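Side-chain contacts in predicted transcriptional regulator (Oenococcus oeni, PDB 3BY6), which probably binds DNA as a transcriptional regulator of the GntR family, through a winged helix-turn-helix domain: residues D33-V38 and K54-L59; R19-V24 and Q62-T67. All coordinates share one frame; numbering follows the deposited sequence.

Following the chain from the N terminus, helix 12-25 comes first and supplies residues 19-24 to contact 2. Residues 33-38, running through short strand 34-35 to the start of helix 38-45, form the first half of contact 1. Helix 49-61 then brings back 54-59 to close contact 1 around a loop made mostly of helix. The chain leaves that helix through 62-67 and enters strand 65-68, where contact 2 closes. The smaller loop therefore lies wholly within the larger one, without crossing. The centres of the two contacts are about 8 Å apart. Leu-59 joins them by packing on Lys-21 and Ile-65, so the two contacts tie helix 12-25, helix 49-61 and the three-stranded sheet into one small core.

Contact 1 of 2, residues D33-V38 and K54-L59; sequences DQLPSV and KAYKEL
The ring of Tyr-56 reaches from helix 49-61 into the turn that follows strand 34-35, with the carbonyl oxygen of Pro-36 at its hydroxyl edge, near the ring plane. Two methyls come in obliquely from opposite sides of the ring plane, at diagonally opposite carbons: Leu-35 CD2 stands 3.8 Å from Tyr-56 CE1, and Val-38 CG2 lies 3.5 Å from Tyr-56 CD2. The leucine side chain points back against the incoming tyrosine, while the valine runs alongside it the other way. With Val-38 CG1 anti to the backbone N (chi1 161°), CG2 is the branch turned to the ring. At the tip, Tyr-56 OH donates to Pro-36 O over 2.7 Å. The C=O...OH angle is 134°, but the hydroxyl sits above the carbonyl plane, 42° out of it. The same hydroxyl is hydrogen-bonded to Thr-41 OG1 in helix 38-45, whose N-cap is Ser-37. A phenylalanine here would probably leave the Pro-36 carbonyl without this donor and Thr-41 without this partner. Further along the chain, Ile-65 also packs on Tyr-56. The contact thus combines an apolar grip on the ring with two hydrogen bonds on its one polar atom, pinning helix 49-61, probably the recognition helix, to the start of the first helix of the helix-turn-helix.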
ATOM      1  N   ASP D  33      20.422  10.021 -18.303  1.00 42.96           N
ATOM      2  CA  ASP D  33      19.388  10.356 -19.271  1.00 42.88           C
ATOM      3  C   ASP D  33      18.900  11.755 -18.949  1.00 43.11           C
ATOM      4  O   ASP D  33      18.685  12.098 -17.788  1.00 42.49           O
ATOM      5  CB  ASP D  33      18.201   9.374 -19.191  1.00 43.50           C
ATOM      6  CG  ASP D  33      18.426   8.083 -19.994  1.00 43.69           C
ATOM      7  OD1 ASP D  33      19.391   8.033 -20.756  1.00 43.90           O
ATOM      8  OD2 ASP D  33      17.605   7.131 -19.887  1.00 42.34           O
ATOM      9  N   GLN D  34      18.724  12.564 -19.982  1.00 43.55           N
ATOM     10  CA  GLN D  34      18.147  13.871 -19.803  1.00 44.18           C
ATOM     11  C   GLN D  34      16.636  13.750 -19.552  1.00 43.92           C
ATOM     12  O   GLN D  34      15.939  12.996 -20.209  1.00 43.28           O
ATOM     13  CB  GLN D  34      18.417  14.787 -20.997  1.00 44.46           C
ATOM     14  CG  GLN D  34      17.852  16.189 -20.733  1.00 46.88           C
ATOM     15  CD  GLN D  34      18.515  17.295 -21.504  1.00 49.35           C
ATOM     16  OE1 GLN D  34      19.217  17.063 -22.498  1.00 52.09           O
ATOM     17  NE2 GLN D  34      18.300  18.525 -21.044  1.00 49.80           N
ATOM     18  N   LEU D  35      16.160  14.521 -18.587  1.00 44.25           N
ATOM     19  CA  LEU D  35      14.753  14.538 -18.219  1.00 44.70           C
ATOM     20  C   LEU D  35      14.137  15.719 -18.964  1.00 44.88           C
ATOM     21  O   LEU D  35      14.838  16.731 -19.168  1.00 45.85           O
ATOM     22  CB  LEU D  35      14.643  14.762 -16.713  1.00 45.16           C
ATOM     23  CG  LEU D  35      13.722  13.882 -15.881  1.00 46.16           C
ATOM     24  CD1 LEU D  35      13.957  12.414 -16.209  1.00 47.66           C
ATOM     25  CD2 LEU D  35      13.936  14.184 -14.403  1.00 44.56           C
ATOM     26  N   PRO D  36      12.852  15.598 -19.401  1.00 43.58           N
ATOM     27  CA  PRO D  36      12.112  16.746 -19.925  1.00 43.17           C
ATOM     28  C   PRO D  36      12.113  17.947 -18.980  1.00 42.69           C
ATOM     29  O   PRO D  36      12.361  17.791 -17.788  1.00 42.31           O
ATOM     30  CB  PRO D  36      10.670  16.221 -20.066  1.00 42.91           C
ATOM     31  CG  PRO D  36      10.751  14.787 -20.076  1.00 43.30           C
ATOM     32  CD  PRO D  36      12.060  14.363 -19.451  1.00 43.14           C
ATOM     33  N   SER D  37      11.799  19.130 -19.510  1.00 42.28           N
ATOM     34  CA  SER D  37      11.608  20.306 -18.657  1.00 42.23           C
ATOM     35  C   SER D  37      10.383  20.112 -17.756  1.00 41.88           C
ATOM     36  O   SER D  37       9.559  19.232 -17.995  1.00 41.94           O
ATOM     37  CB  SER D  37      11.487  21.611 -19.486  1.00 41.83           C
ATOM     38  OG  SER D  37      10.299  21.663 -20.252  1.00 42.34           O
ATOM     39  N   VAL D  38      10.300  20.928 -16.714  1.00 42.05           N
ATOM     40  CA  VAL D  38       9.168  20.966 -15.824  1.00 42.53           C
ATOM     41  C   VAL D  38       7.865  21.082 -16.636  1.00 43.60           C
ATOM     42  O   VAL D  38       6.868  20.406 -16.353  1.00 42.82           O
ATOM     43  CB  VAL D  38       9.305  22.144 -14.814  1.00 42.73           C
ATOM     44  CG1 VAL D  38       7.963  22.502 -14.178  1.00 40.65           C
ATOM     45  CG2 VAL D  38      10.331  21.797 -13.747  1.00 42.31           C
ATOM     46  N   LYS D  54       8.080  20.848  -7.633  1.00 46.03           N
ATOM     47  CA  LYS D  54       8.316  20.289  -6.293  1.00 46.58           C
ATOM     48  C   LYS D  54       8.845  18.853  -6.397  1.00 45.26           C
ATOM     49  O   LYS D  54       9.681  18.447  -5.614  1.00 45.40           O
ATOM     50  CB  LYS D  54       7.066  20.324  -5.384  1.00 46.59           C
ATOM     51  CG  LYS D  54       6.341  21.661  -5.303  1.00 49.39           C
ATOM     52  CD  LYS D  54       5.511  21.876  -3.998  1.00 49.63           C
ATOM     53  CE  LYS D  54       4.604  20.700  -3.610  1.00 52.74           C
ATOM     54  NZ  LYS D  54       4.266  20.757  -2.120  1.00 53.61           N
ATOM     55  N   ALA D  55       8.355  18.093  -7.369  1.00 44.43           N
ATOM     56  CA  ALA D  55       8.808  16.727  -7.556  1.00 44.10           C
ATOM     57  C   ALA D  55      10.288  16.689  -7.933  1.00 44.23           C
ATOM     58  O   ALA D  55      11.057  15.905  -7.389  1.00 43.65           O
ATOM     59  CB  ALA D  55       7.974  16.053  -8.622  1.00 43.67           C
ATOM     60  N   TYR D  56      10.674  17.542  -8.885  1.00 44.19           N
ATOM     61  CA  TYR D  56      12.057  17.630  -9.347  1.00 44.62           C
ATOM     62  C   TYR D  56      12.999  17.999  -8.213  1.00 44.90           C
ATOM     63  O   TYR D  56      14.040  17.384  -8.028  1.00 44.47           O
ATOM     64  CB  TYR D  56      12.147  18.646 -10.496  1.00 44.38           C
ATOM     65  CG  TYR D  56      11.843  18.084 -11.886  1.00 44.37           C
ATOM     66  CD1 TYR D  56      11.248  16.822 -12.067  1.00 43.03           C
ATOM     67  CD2 TYR D  56      12.137  18.843 -13.037  1.00 43.81           C
ATOM     68  CE1 TYR D  56      10.964  16.338 -13.362  1.00 42.58           C
ATOM     69  CE2 TYR D  56      11.890  18.353 -14.309  1.00 42.19           C
ATOM     70  CZ  TYR D  56      11.302  17.106 -14.473  1.00 42.19           C
ATOM     71  OH  TYR D  56      11.072  16.637 -15.757  1.00 42.71           O
ATOM     72  N   LYS D  57      12.589  18.992  -7.440  1.00 45.68           N
ATOM     73  CA  LYS D  57      13.332  19.457  -6.285  1.00 46.62           C
ATOM     74  C   LYS D  57      13.598  18.337  -5.244  1.00 46.43           C
ATOM     75  O   LYS D  57      14.694  18.251  -4.683  1.00 46.33           O
ATOM     76  CB  LYS D  57      12.563  20.628  -5.685  1.00 46.59           C
ATOM     77  CG  LYS D  57      13.158  21.242  -4.436  1.00 48.97           C
ATOM     78  CD  LYS D  57      12.238  22.346  -3.899  1.00 48.94           C
ATOM     79  CE  LYS D  57      12.779  22.967  -2.613  1.00 51.85           C
ATOM     80  NZ  LYS D  57      12.884  21.947  -1.535  1.00 53.34           N
ATOM     81  N   GLU D  58      12.600  17.477  -5.020  1.00 46.19           N
ATOM     82  CA  GLU D  58      12.702  16.330  -4.093  1.00 45.76           C
ATOM     83  C   GLU D  58      13.512  15.158  -4.681  1.00 45.57           C
ATOM     84  O   GLU D  58      14.292  14.499  -3.981  1.00 45.72           O
ATOM     85  CB  GLU D  58      11.286  15.853  -3.704  1.00 45.49           C
ATOM     86  CG  GLU D  58      11.205  14.597  -2.796  1.00 46.71           C
ATOM     87  CD  GLU D  58      11.843  14.778  -1.419  1.00 48.22           C
ATOM     88  OE1 GLU D  58      11.856  15.924  -0.929  1.00 51.02           O
ATOM     89  OE2 GLU D  58      12.349  13.787  -0.829  1.00 46.39           O
ATOM     90  N   LEU D  59      13.276  14.835  -5.943  1.00 45.25           N
ATOM     91  CA  LEU D  59      14.103  13.844  -6.622  1.00 45.30           C
ATOM     92  C   LEU D  59      15.585  14.264  -6.493  1.00 45.47           C
ATOM     93  O   LEU D  59      16.450  13.424  -6.348  1.00 44.45           O
ATOM     94  CB  LEU D  59      13.742  13.739  -8.121  1.00 45.37           C
ATOM     95  CG  LEU D  59      12.891  12.603  -8.737  1.00 44.13           C
ATOM     96  CD1 LEU D  59      12.716  11.371  -7.867  1.00 41.10           C
ATOM     97  CD2 LEU D  59      11.584  13.126  -9.206  1.00 39.41           C
TER

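Contact 2 of 2, residues R19-V24 and Q62-T67; sequences RIKNEV and QKVIRT
Lys-21 and Val-24 of helix 12-25 meet Gln-62 and Val-64 where a winged-helix domain passes from its probable recognition helix, 49-61, into the first strand of the wing. That helix ends in a Schellman motif: Lys-63, with positive phi, is the C-prime residue, and Val-64 N bonds back to Leu-59 O. Val-64 then fits against helix 12-25 with both its methyls. Both border Lys-21 CG, with Val-64 CG2 3.8 Å away; Val-64 CG1 also reaches Val-24 CG2, at 4.1 Å. The lysine chain crosses Val-64 at about a right angle, then bends at chi3 (56°) and brings its amine to Gln-62. There Lys-21 NZ makes a weak hydrogen bond of 3.2 Å to Gln-62 OE1, and Lys-21 CD passes 3.5 Å from the same oxygen. The other end of the amide is taken by Glu-58, which accepts from Gln-62 NE2; the pair of bonds probably fixes the amide's orientation, mainly through Glu-58. Val-24 also packs on Ile-75 of strand 72-75 and on Val-82 of helix 79-103. A weak Lys-21 to Gln-62 bond beside apolar packing of Val-64 on Val-24 and the lysine chain joins helix 12-25 to the start of the wing, an arrangement that fits the winged helix-turn-helix of GntR regulators.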
ATOM      1  N   ARG D  19       7.086   7.854  -9.110  1.00 40.89           N
ATOM      2  CA  ARG D  19       6.982   7.294 -10.466  1.00 41.10           C
ATOM      3  C   ARG D  19       8.353   7.324 -11.117  1.00 39.62           C
ATOM      4  O   ARG D  19       8.796   6.337 -11.726  1.00 39.34           O
ATOM      5  CB  ARG D  19       5.982   8.067 -11.337  1.00 40.78           C
ATOM      6  CG  ARG D  19       5.918   7.589 -12.774  1.00 41.58           C
ATOM      7  CD  ARG D  19       5.017   8.530 -13.608  1.00 45.09           C
ATOM      8  NE  ARG D  19       4.565   7.969 -14.889  1.00 49.06           N
ATOM      9  CZ  ARG D  19       3.672   6.982 -15.029  1.00 51.14           C
ATOM     10  NH1 ARG D  19       3.141   6.374 -13.966  1.00 53.66           N
ATOM     11  NH2 ARG D  19       3.320   6.572 -16.246  1.00 50.70           N
ATOM     12  N   ILE D  20       9.017   8.457 -10.996  1.00 38.39           N
ATOM     13  CA  ILE D  20      10.329   8.607 -11.643  1.00 38.90           C
ATOM     14  C   ILE D  20      11.417   7.694 -11.055  1.00 39.37           C
ATOM     15  O   ILE D  20      12.214   7.101 -11.811  1.00 38.32           O
ATOM     16  CB  ILE D  20      10.767  10.097 -11.696  1.00 38.87           C
ATOM     17  CG1 ILE D  20       9.948  10.817 -12.805  1.00 38.35           C
ATOM     18  CG2 ILE D  20      12.258  10.209 -11.951  1.00 37.60           C
ATOM     19  CD1 ILE D  20       9.874  12.334 -12.693  1.00 37.33           C
ATOM     20  N   LYS D  21      11.440   7.546  -9.729  1.00 40.02           N
ATOM     21  CA  LYS D  21      12.411   6.641  -9.107  1.00 41.10           C
ATOM     22  C   LYS D  21      12.209   5.199  -9.519  1.00 41.64           C
ATOM     23  O   LYS D  21      13.149   4.402  -9.551  1.00 41.64           O
ATOM     24  CB  LYS D  21      12.321   6.705  -7.595  1.00 41.92           C
ATOM     25  CG  LYS D  21      12.810   8.002  -7.018  1.00 44.40           C
ATOM     26  CD  LYS D  21      12.407   8.173  -5.559  1.00 48.39           C
ATOM     27  CE  LYS D  21      12.866   7.036  -4.675  1.00 49.39           C
ATOM     28  NZ  LYS D  21      12.132   7.100  -3.375  1.00 50.93           N
ATOM     29  N   ASN D  22      10.970   4.816  -9.757  1.00 42.85           N
ATOM     30  CA  ASN D  22      10.718   3.446 -10.173  1.00 43.83           C
ATOM     31  C   ASN D  22      11.196   3.207 -11.613  1.00 44.57           C
ATOM     32  O   ASN D  22      11.700   2.126 -11.939  1.00 44.36           O
ATOM     33  CB  ASN D  22       9.257   3.075 -10.001  1.00 43.53           C
ATOM     34  CG  ASN D  22       9.043   1.559  -9.992  1.00 45.22           C
ATOM     35  OD1 ASN D  22       8.365   1.004 -10.870  1.00 45.06           O
ATOM     36  ND2 ASN D  22       9.638   0.881  -9.001  1.00 46.85           N
ATOM     37  N   GLU D  23      11.027   4.218 -12.466  1.00 45.21           N
ATOM     38  CA  GLU D  23      11.513   4.147 -13.842  1.00 46.20           C
ATOM     39  C   GLU D  23      13.028   4.017 -13.863  1.00 45.59           C
ATOM     40  O   GLU D  23      13.579   3.264 -14.665  1.00 44.48           O
ATOM     41  CB  GLU D  23      11.082   5.378 -14.638  1.00 46.08           C
ATOM     42  CG  GLU D  23       9.596   5.340 -14.942  1.00 48.33           C
ATOM     43  CD  GLU D  23       9.104   6.522 -15.743  1.00 48.74           C
ATOM     44  OE1 GLU D  23       9.823   7.537 -15.861  1.00 53.66           O
ATOM     45  OE2 GLU D  23       7.969   6.430 -16.242  1.00 53.44           O
ATOM     46  N   VAL D  24      13.677   4.765 -12.974  1.00 45.76           N
ATOM     47  CA  VAL D  24      15.104   4.654 -12.787  1.00 46.38           C
ATOM     48  C   VAL D  24      15.387   3.246 -12.272  1.00 47.52           C
ATOM     49  O   VAL D  24      16.090   2.470 -12.925  1.00 47.77           O
ATOM     50  CB  VAL D  24      15.654   5.696 -11.817  1.00 46.11           C
ATOM     51  CG1 VAL D  24      17.143   5.459 -11.590  1.00 46.91           C
ATOM     52  CG2 VAL D  24      15.418   7.109 -12.339  1.00 44.65           C
ATOM     53  N   GLN D  62      17.014  13.600  -2.984  1.00 46.68           N
ATOM     54  CA  GLN D  62      17.276  12.160  -2.837  1.00 46.12           C
ATOM     55  C   GLN D  62      18.359  11.669  -3.777  1.00 46.17           C
ATOM     56  O   GLN D  62      18.551  10.460  -3.920  1.00 45.90           O
ATOM     57  CB  GLN D  62      15.986  11.375  -3.064  1.00 46.59           C
ATOM     58  CG  GLN D  62      14.858  11.789  -2.127  1.00 45.64           C
ATOM     59  CD  GLN D  62      13.617  10.995  -2.309  1.00 44.48           C
ATOM     60  OE1 GLN D  62      13.651   9.861  -2.753  1.00 46.70           O
ATOM     61  NE2 GLN D  62      12.481  11.584  -1.932  1.00 43.77           N
ATOM     62  N   LYS D  63      19.057  12.618  -4.416  1.00 46.19           N
ATOM     63  CA  LYS D  63      20.108  12.336  -5.400  1.00 46.27           C
ATOM     64  C   LYS D  63      19.682  11.383  -6.536  1.00 45.36           C
ATOM     65  O   LYS D  63      20.492  10.596  -7.032  1.00 45.33           O
ATOM     66  CB  LYS D  63      21.360  11.777  -4.675  1.00 46.52           C
ATOM     67  CG  LYS D  63      21.887  12.609  -3.505  1.00 47.28           C
ATOM     68  CD  LYS D  63      22.014  14.080  -3.890  1.00 50.88           C
ATOM     69  CE  LYS D  63      23.057  14.855  -3.051  1.00 52.70           C
ATOM     70  NZ  LYS D  63      23.186  14.419  -1.628  1.00 54.54           N
ATOM     71  N   VAL D  64      18.412  11.439  -6.938  1.00 45.04           N
ATOM     72  CA  VAL D  64      17.905  10.606  -8.041  1.00 44.25           C
ATOM     73  C   VAL D  64      18.110  11.329  -9.377  1.00 44.88           C
ATOM     74  O   VAL D  64      18.292  10.691 -10.400  1.00 43.61           O
ATOM     75  CB  VAL D  64      16.425  10.204  -7.825  1.00 44.05           C
ATOM     76  CG1 VAL D  64      15.936   9.362  -8.970  1.00 42.65           C
ATOM     77  CG2 VAL D  64      16.248   9.422  -6.508  1.00 42.01           C
ATOM     78  N   ILE D  65      18.079  12.658  -9.347  1.00 46.12           N
ATOM     79  CA  ILE D  65      18.323  13.477 -10.523  1.00 47.98           C
ATOM     80  C   ILE D  65      19.158  14.685 -10.103  1.00 49.81           C
ATOM     81  O   ILE D  65      19.160  15.049  -8.939  1.00 49.27           O
ATOM     82  CB  ILE D  65      17.005  13.976 -11.249  1.00 47.56           C
ATOM     83  CG1 ILE D  65      16.384  15.171 -10.511  1.00 47.61           C
ATOM     84  CG2 ILE D  65      16.017  12.827 -11.467  1.00 46.85           C
ATOM     85  CD1 ILE D  65      15.054  15.652 -11.081  1.00 47.87           C
ATOM     86  N   ARG D  66      19.796  15.308 -11.094  1.00 52.92           N
ATOM     87  CA  ARG D  66      20.790  16.385 -10.947  1.00 55.99           C
ATOM     88  C   ARG D  66      20.414  17.477 -11.967  1.00 57.20           C
ATOM     89  O   ARG D  66      20.195  17.183 -13.135  1.00 57.08           O
ATOM     90  CB  ARG D  66      22.198  15.819 -11.255  1.00 55.54           C
ATOM     91  CG  ARG D  66      23.352  16.426 -10.434  1.00 58.76           C
ATOM     92  CD  ARG D  66      24.810  15.926 -10.889  1.00 59.34           C
ATOM     93  NE  ARG D  66      24.959  14.447 -11.010  1.00 62.91           N
ATOM     94  CZ  ARG D  66      25.483  13.616 -10.088  1.00 61.26           C
ATOM     95  NH1 ARG D  66      25.939  14.079  -8.931  1.00 61.48           N
ATOM     96  NH2 ARG D  66      25.561  12.300 -10.335  1.00 58.51           N
ATOM     97  N   THR D  67      20.295  18.722 -11.515  1.00 60.03           N
ATOM     98  CA  THR D  67      20.038  19.861 -12.407  1.00 61.95           C
ATOM     99  C   THR D  67      21.311  20.668 -12.631  1.00 63.58           C
ATOM    100  O   THR D  67      21.695  21.467 -11.767  1.00 63.91           O
ATOM    101  CB  THR D  67      18.929  20.790 -11.864  1.00 62.13           C
ATOM    102  OG1 THR D  67      17.824  20.806 -12.786  1.00 62.96           O
ATOM    103  CG2 THR D  67      19.434  22.226 -11.714  1.00 62.83           C
TER